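Local coordinates for inactivation-no-after-potential D protein (Drosophila melanogaster, PDB 2QKV), which scaffolds G protein-coupled signalling in fly vision and is represented here by its fifth PDZ domain, a module that probably binds short peptide segments of its partners, at residues A18-G23 against Q40-E45; T57-D62 against V83-T88. The protein carries 1 engineered substitution. One frame throughout, in Å; residues are numbered along the deposited sequence.

Contact 1: A18-G23 against Q40-E45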
loop_
_atom_site.group_PDB
_atom_site.type_symbol
_atom_site.label_atom_id
_atom_site.label_comp_id
_atom_site.label_asym_id
_atom_site.label_seq_id
_atom_site.Cartn_x
_atom_site.Cartn_y
_atom_site.Cartn_z
ATOM N N ALA A 18 -7.209 2.263 34.578
ATOM C CA ALA A 18 -7.968 1.027 34.441
ATOM C C ALA A 18 -9.458 1.345 34.420
ATOM O O ALA A 18 -9.927 2.217 35.151
ATOM C CB ALA A 18 -7.651 0.087 35.599
ATOM N N GLY A 19 -10.196 0.646 33.568
ATOM C CA GLY A 19 -11.628 0.864 33.484
ATOM C C GLY A 19 -12.052 2.081 32.690
ATOM O O GLY A 19 -13.246 2.340 32.539
ATOM N N LYS A 20 -11.081 2.836 32.183
ATOM C CA LYS A 20 -11.394 4.024 31.401
ATOM C C LYS A 20 -10.755 3.911 30.017
ATOM O O LYS A 20 -9.575 4.217 29.846
ATOM C CB LYS A 20 -10.897 5.280 32.122
ATOM C CG LYS A 20 -11.309 6.576 31.441
ATOM C CD LYS A 20 -11.815 7.603 32.440
ATOM C CE LYS A 20 -13.107 7.138 33.091
ATOM N NZ LYS A 20 -13.648 8.146 34.043
ATOM N N GLU A 21 -11.545 3.461 29.042
ATOM C CA GLU A 21 -11.076 3.291 27.663
ATOM C C GLU A 21 -10.710 4.638 27.058
ATOM O O GLU A 21 -11.269 5.666 27.431
ATOM C CB GLU A 21 -12.170 2.706 26.765
ATOM C CG GLU A 21 -12.958 1.537 27.305
ATOM C CD GLU A 21 -14.326 1.458 26.652
ATOM O OE1 GLU A 21 -14.392 1.401 25.403
ATOM O OE2 GLU A 21 -15.338 1.467 27.382
ATOM N N LEU A 22 -9.795 4.621 26.098
ATOM C CA LEU A 22 -9.401 5.848 25.419
ATOM C C LEU A 22 -10.615 6.405 24.690
ATOM O O LEU A 22 -10.759 7.622 24.540
ATOM C CB LEU A 22 -8.292 5.568 24.408
ATOM C CG LEU A 22 -6.907 5.193 24.924
ATOM C CD1 LEU A 22 -6.001 4.940 23.727
ATOM C CD2 LEU A 22 -6.345 6.319 25.781
ATOM N N GLY A 23 -11.479 5.509 24.218
ATOM C CA GLY A 23 -12.678 5.927 23.517
ATOM C C GLY A 23 -12.458 6.333 22.072
ATOM O O GLY A 23 -13.248 7.093 21.516
ATOM N N GLN A 40 -16.494 11.544 23.804
ATOM C CA GLN A 40 -16.124 12.668 24.644
ATOM C C GLN A 40 -16.322 12.335 26.117
ATOM O O GLN A 40 -17.214 11.566 26.463
ATOM C CB GLN A 40 -16.964 13.889 24.245
ATOM C CG GLN A 40 -16.616 14.487 22.870
ATOM C CD GLN A 40 -16.371 13.439 21.783
ATOM O OE1 GLN A 40 -15.416 12.659 21.856
ATOM N NE2 GLN A 40 -17.232 13.422 20.768
ATOM N N GLY A 41 -15.480 12.899 26.977
ATOM C CA GLY A 41 -15.607 12.646 28.403
ATOM C C GLY A 41 -14.692 11.604 29.027
ATOM O O GLY A 41 -14.755 11.379 30.236
ATOM N N GLN A 42 -13.833 10.964 28.238
ATOM C CA GLN A 42 -12.931 9.955 28.791
ATOM C C GLN A 42 -11.684 10.542 29.448
ATOM O O GLN A 42 -11.383 10.241 30.604
ATOM C CB GLN A 42 -12.515 8.960 27.703
ATOM C CG GLN A 42 -13.661 8.155 27.104
ATOM C CD GLN A 42 -14.437 7.366 28.146
ATOM O OE1 GLN A 42 -15.561 7.727 28.503
ATOM N NE2 GLN A 42 -13.838 6.287 28.641
ATOM N N TYR A 43 -10.948 11.358 28.701
ATOM C CA TYR A 43 -9.736 11.993 29.203
ATOM C C TYR A 43 -9.734 13.462 28.810
ATOM O O TYR A 43 -10.052 13.806 27.673
ATOM C CB TYR A 43 -8.482 11.322 28.634
ATOM C CG TYR A 43 -8.276 9.920 29.145
ATOM C CD1 TYR A 43 -8.941 8.839 28.565
ATOM C CD2 TYR A 43 -7.455 9.679 30.247
ATOM C CE1 TYR A 43 -8.797 7.549 29.081
ATOM C CE2 TYR A 43 -7.306 8.395 30.766
ATOM C CZ TYR A 43 -7.982 7.338 30.179
ATOM O OH TYR A 43 -7.859 6.071 30.704
ATOM N N PRO A 44 -9.392 14.349 29.755
ATOM C CA PRO A 44 -9.351 15.790 29.499
ATOM C C PRO A 44 -8.466 16.167 28.315
ATOM O O PRO A 44 -8.842 17.020 27.515
ATOM C CB PRO A 44 -8.829 16.354 30.818
ATOM C CG PRO A 44 -9.416 15.406 31.826
ATOM C CD PRO A 44 -9.155 14.063 31.183
ATOM N N GLU A 45 -7.302 15.530 28.202
ATOM C CA GLU A 45 -6.388 15.827 27.100
ATOM C C GLU A 45 -6.986 15.463 25.739
ATOM O O GLU A 45 -6.748 16.148 24.744
ATOM C CB GLU A 45 -5.042 15.114 27.302
ATOM C CG GLU A 45 -5.122 13.794 28.052
ATOM C CD GLU A 45 -5.096 13.964 29.568
ATOM O OE1 GLU A 45 -4.019 14.286 30.125
ATOM O OE2 GLU A 45 -6.157 13.783 30.201
#
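Tyr43 and Gln42 each donate a side-chain hydrogen bond to a backbone carbonyl of residues 18-23, so that two consecutive carbonyls, those of Lys20 and Glu21, are satisfied from 40-45. The hydroxyl OH of Tyr43 donates to Lys20 O at 2.7 Å and is itself the acceptor for the amide N of Lys17, so it bonds both as donor and as acceptor. Lys20 O also receives a weak hydrogen bond from Lys16 NZ. Both carbonyl oxygens sit at the edge of the tyrosine ring, in its plane. Gln42 NE2 meets Glu21 O at 2.9 Å in an almost straight bond (170°), with the acceptor in the plane of the amide; a bend at chi2 (-57°) folds the chain so that the amide arrives there. The aliphatic part of Lys20 runs past Tyr43 in the opposite direction, its CG 3.6 Å from CE1 of the ring, and its CD approaches Gln42 O to 3.2 Å. Leu22 adds an apolar touch, CD2 lying 4.3 Å from Tyr43 CE1. Gly23 CA lies 4.3 Å from Gln42 CG. Tyr43 occupies the N-cap position of helix 44-49. Tyr43 and Leu22 both pack on Leu14 of strand 10-15, while Gly23, from which the chain enters strand 24-28, is backbone hydrogen-bonded to Ile39, just beyond strand 33-38.

Contact 2: T57-D62 against V83-T88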
loop_
_atom_site.group_PDB
_atom_site.type_symbol
_atom_site.label_atom_id
_atom_site.label_comp_id
_atom_site.label_asym_id
_atom_site.label_seq_id
_atom_site.Cartn_x
_atom_site.Cartn_y
_atom_site.Cartn_z
ATOM N N THR A 57 0.019 9.869 14.368
ATOM C CA THR A 57 1.178 9.444 13.582
ATOM C C THR A 57 2.349 8.823 14.346
ATOM O O THR A 57 3.255 8.245 13.735
ATOM C CB THR A 57 1.705 10.628 12.745
ATOM O OG1 THR A 57 2.021 11.715 13.626
ATOM C CG2 THR A 57 0.636 11.092 11.770
ATOM N N LYS A 58 2.356 8.977 15.667
ATOM C CA LYS A 58 3.401 8.380 16.495
ATOM C C LYS A 58 2.760 8.009 17.828
ATOM O O LYS A 58 1.967 8.765 18.369
ATOM C CB LYS A 58 4.578 9.343 16.710
ATOM C CG LYS A 58 5.774 8.669 17.395
ATOM C CD LYS A 58 7.038 9.512 17.369
ATOM C CE LYS A 58 7.620 9.573 15.967
ATOM N NZ LYS A 58 9.001 10.149 15.935
ATOM N N PHE A 59 3.082 6.830 18.340
ATOM C CA PHE A 59 2.492 6.382 19.597
ATOM C C PHE A 59 3.606 5.876 20.493
ATOM O O PHE A 59 4.320 4.949 20.129
ATOM C CB PHE A 59 1.479 5.253 19.348
ATOM C CG PHE A 59 0.720 4.850 20.583
ATOM C CD1 PHE A 59 -0.435 5.536 20.951
ATOM C CD2 PHE A 59 1.198 3.842 21.416
ATOM C CE1 PHE A 59 -1.113 5.233 22.137
ATOM C CE2 PHE A 59 0.524 3.530 22.613
ATOM C CZ PHE A 59 -0.633 4.231 22.967
ATOM N N ASN A 60 3.742 6.495 21.662
ATOM C CA ASN A 60 4.782 6.151 22.621
ATOM C C ASN A 60 6.144 5.920 21.979
ATOM O O ASN A 60 6.810 4.917 22.248
ATOM C CB ASN A 60 4.377 4.928 23.455
ATOM C CG ASN A 60 3.360 5.262 24.527
ATOM O OD1 ASN A 60 2.983 6.419 24.694
ATOM N ND2 ASN A 60 2.912 4.251 25.267
ATOM N N GLY A 61 6.535 6.850 21.112
ATOM C CA GLY A 61 7.831 6.786 20.460
ATOM C C GLY A 61 7.926 6.035 19.148
ATOM O O GLY A 61 8.910 6.193 18.426
ATOM N N ASP A 62 6.928 5.216 18.828
ATOM C CA ASP A 62 6.969 4.468 17.579
ATOM C C ASP A 62 6.205 5.172 16.466
ATOM O O ASP A 62 5.010 5.438 16.605
ATOM C CB ASP A 62 6.386 3.063 17.774
ATOM C CG ASP A 62 7.313 2.146 18.546
ATOM O OD1 ASP A 62 8.516 2.100 18.213
ATOM O OD2 ASP A 62 6.835 1.458 19.469
ATOM N N VAL A 83 0.798 7.580 27.977
ATOM C CA VAL A 83 0.499 7.581 26.555
ATOM C C VAL A 83 0.945 8.933 25.999
ATOM O O VAL A 83 0.507 9.980 26.475
ATOM C CB VAL A 83 -1.007 7.399 26.297
ATOM C CG1 VAL A 83 -1.341 7.735 24.843
ATOM C CG2 VAL A 83 -1.405 5.962 26.593
ATOM N N SER A 84 1.834 8.893 25.013
ATOM C CA SER A 84 2.346 10.100 24.377
ATOM C C SER A 84 2.175 9.936 22.877
ATOM O O SER A 84 2.768 9.044 22.276
ATOM C CB SER A 84 3.826 10.283 24.699
ATOM O OG SER A 84 4.335 11.441 24.054
ATOM N N MET A 85 1.370 10.800 22.274
ATOM C CA MET A 85 1.121 10.699 20.845
ATOM C C MET A 85 1.459 11.967 20.081
ATOM O O MET A 85 1.408 13.070 20.639
ATOM C CB MET A 85 -0.358 10.406 20.605
ATOM C CG MET A 85 -0.899 9.225 21.408
ATOM S SD MET A 85 -2.624 8.867 21.082
ATOM C CE MET A 85 -3.426 9.918 22.284
ATOM N N GLU A 86 1.827 11.792 18.813
ATOM C CA GLU A 86 2.045 12.913 17.902
ATOM C C GLU A 86 0.851 12.759 16.972
ATOM O O GLU A 86 0.496 11.634 16.573
ATOM C CB GLU A 86 3.356 12.809 17.124
ATOM C CG GLU A 86 4.563 13.004 18.028
ATOM C CD GLU A 86 5.854 13.229 17.275
ATOM O OE1 GLU A 86 5.864 13.115 16.033
ATOM O OE2 GLU A 86 6.869 13.522 17.944
ATOM N N VAL A 87 0.239 13.884 16.621
ATOM C CA VAL A 87 -0.983 13.885 15.833
ATOM C C VAL A 87 -1.006 15.025 14.806
ATOM O O VAL A 87 -0.417 16.078 15.028
ATOM C CB VAL A 87 -2.205 14.093 16.791
ATOM C CG1 VAL A 87 -3.520 13.838 16.055
ATOM C CG2 VAL A 87 -2.077 13.197 18.042
ATOM N N THR A 88 -1.680 14.807 13.682
ATOM C CA THR A 88 -1.842 15.859 12.687
ATOM C C THR A 88 -3.340 16.027 12.406
ATOM O O THR A 88 -4.099 15.049 12.433
ATOM C CB THR A 88 -1.064 15.570 11.380
ATOM O OG1 THR A 88 -1.051 16.763 10.572
ATOM C CG2 THR A 88 -1.709 14.447 10.589
HETATM O O HOH W 1 4.721 11.997 13.929
HETATM O O HOH W 2 8.305 12.568 14.891
HETATM O O HOH W 3 5.088 9.368 20.683
#
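Phe59 meets Met85 and Val83 because its CG stands anti to the backbone N (chi1 -174°), which lays the ring beside the methionine chain and across the valine. Asn60, at chi1 -76°, turns its amide back onto the neighbouring strand instead, where OD1 accepts a hydrogen bond from Ser84 N at 2.7 Å, nearly end-on to the carbonyl; its ND2 is held by Lys82 O. CD1 of Phe59 lies 3.7 Å from Met85 CG, and Met85 SD sits at the edge of the Phe59 ring, 5.1 Å from its centroid, a Met-aromatic contact. Val83 CG1 touches CE1 of Phe59 at 3.7 Å. These strands, 55-59 and 82-88, are antiparallel members of the PDZ sheet; Phe59 opens the type I' turn that ends strand 55-59, and Phe59 and Met85 form a non-hydrogen-bonded pair. Lys58 with Glu86 is the hydrogen-bonded pair next to it, and a classic beta bulge sets both Thr57 and Lys58 opposite Glu86: Thr57 N donates to Glu86 O at 2.9 Å, Lys58 N only weakly. Replacing Phe59 with an alanine would probably leave Met85, Val83 and the ring of Phe76 in helix 69-77 without their common apolar partner and open a gap in the core. Toward the other face, Lys58 and Glu86 run side by side, with Lys58 NZ and Glu86 OE1 4.3 Å apart and joined through a water that accepts from the lysine and donates to the carboxylate.

How the contacts relate
Contact 1 closes in the chain before contact 2 opens, and helix 44-49 followed by strand 55-59 leads from one to the other. Their centres lie about 17 Å apart and their nearest atoms about 5 Å, without touching. Strand 10-15 connects them: its Leu14 packs against Leu22 and Tyr43 of contact 1 and against Val83 of contact 2. In PDZ domains the peptide groove runs between the second strand and the second helix, here probably 24-28 and 69-77. Glu21-Leu22-Gly23 would then belong to the carboxylate-binding loop at its end, and contact 1 ties that loop to 40-45 through the side-chain hydrogen bonds of Gln42 and Tyr43, while contact 2 lies under helix 69-77, where Phe59 meets Leu75 and Phe76.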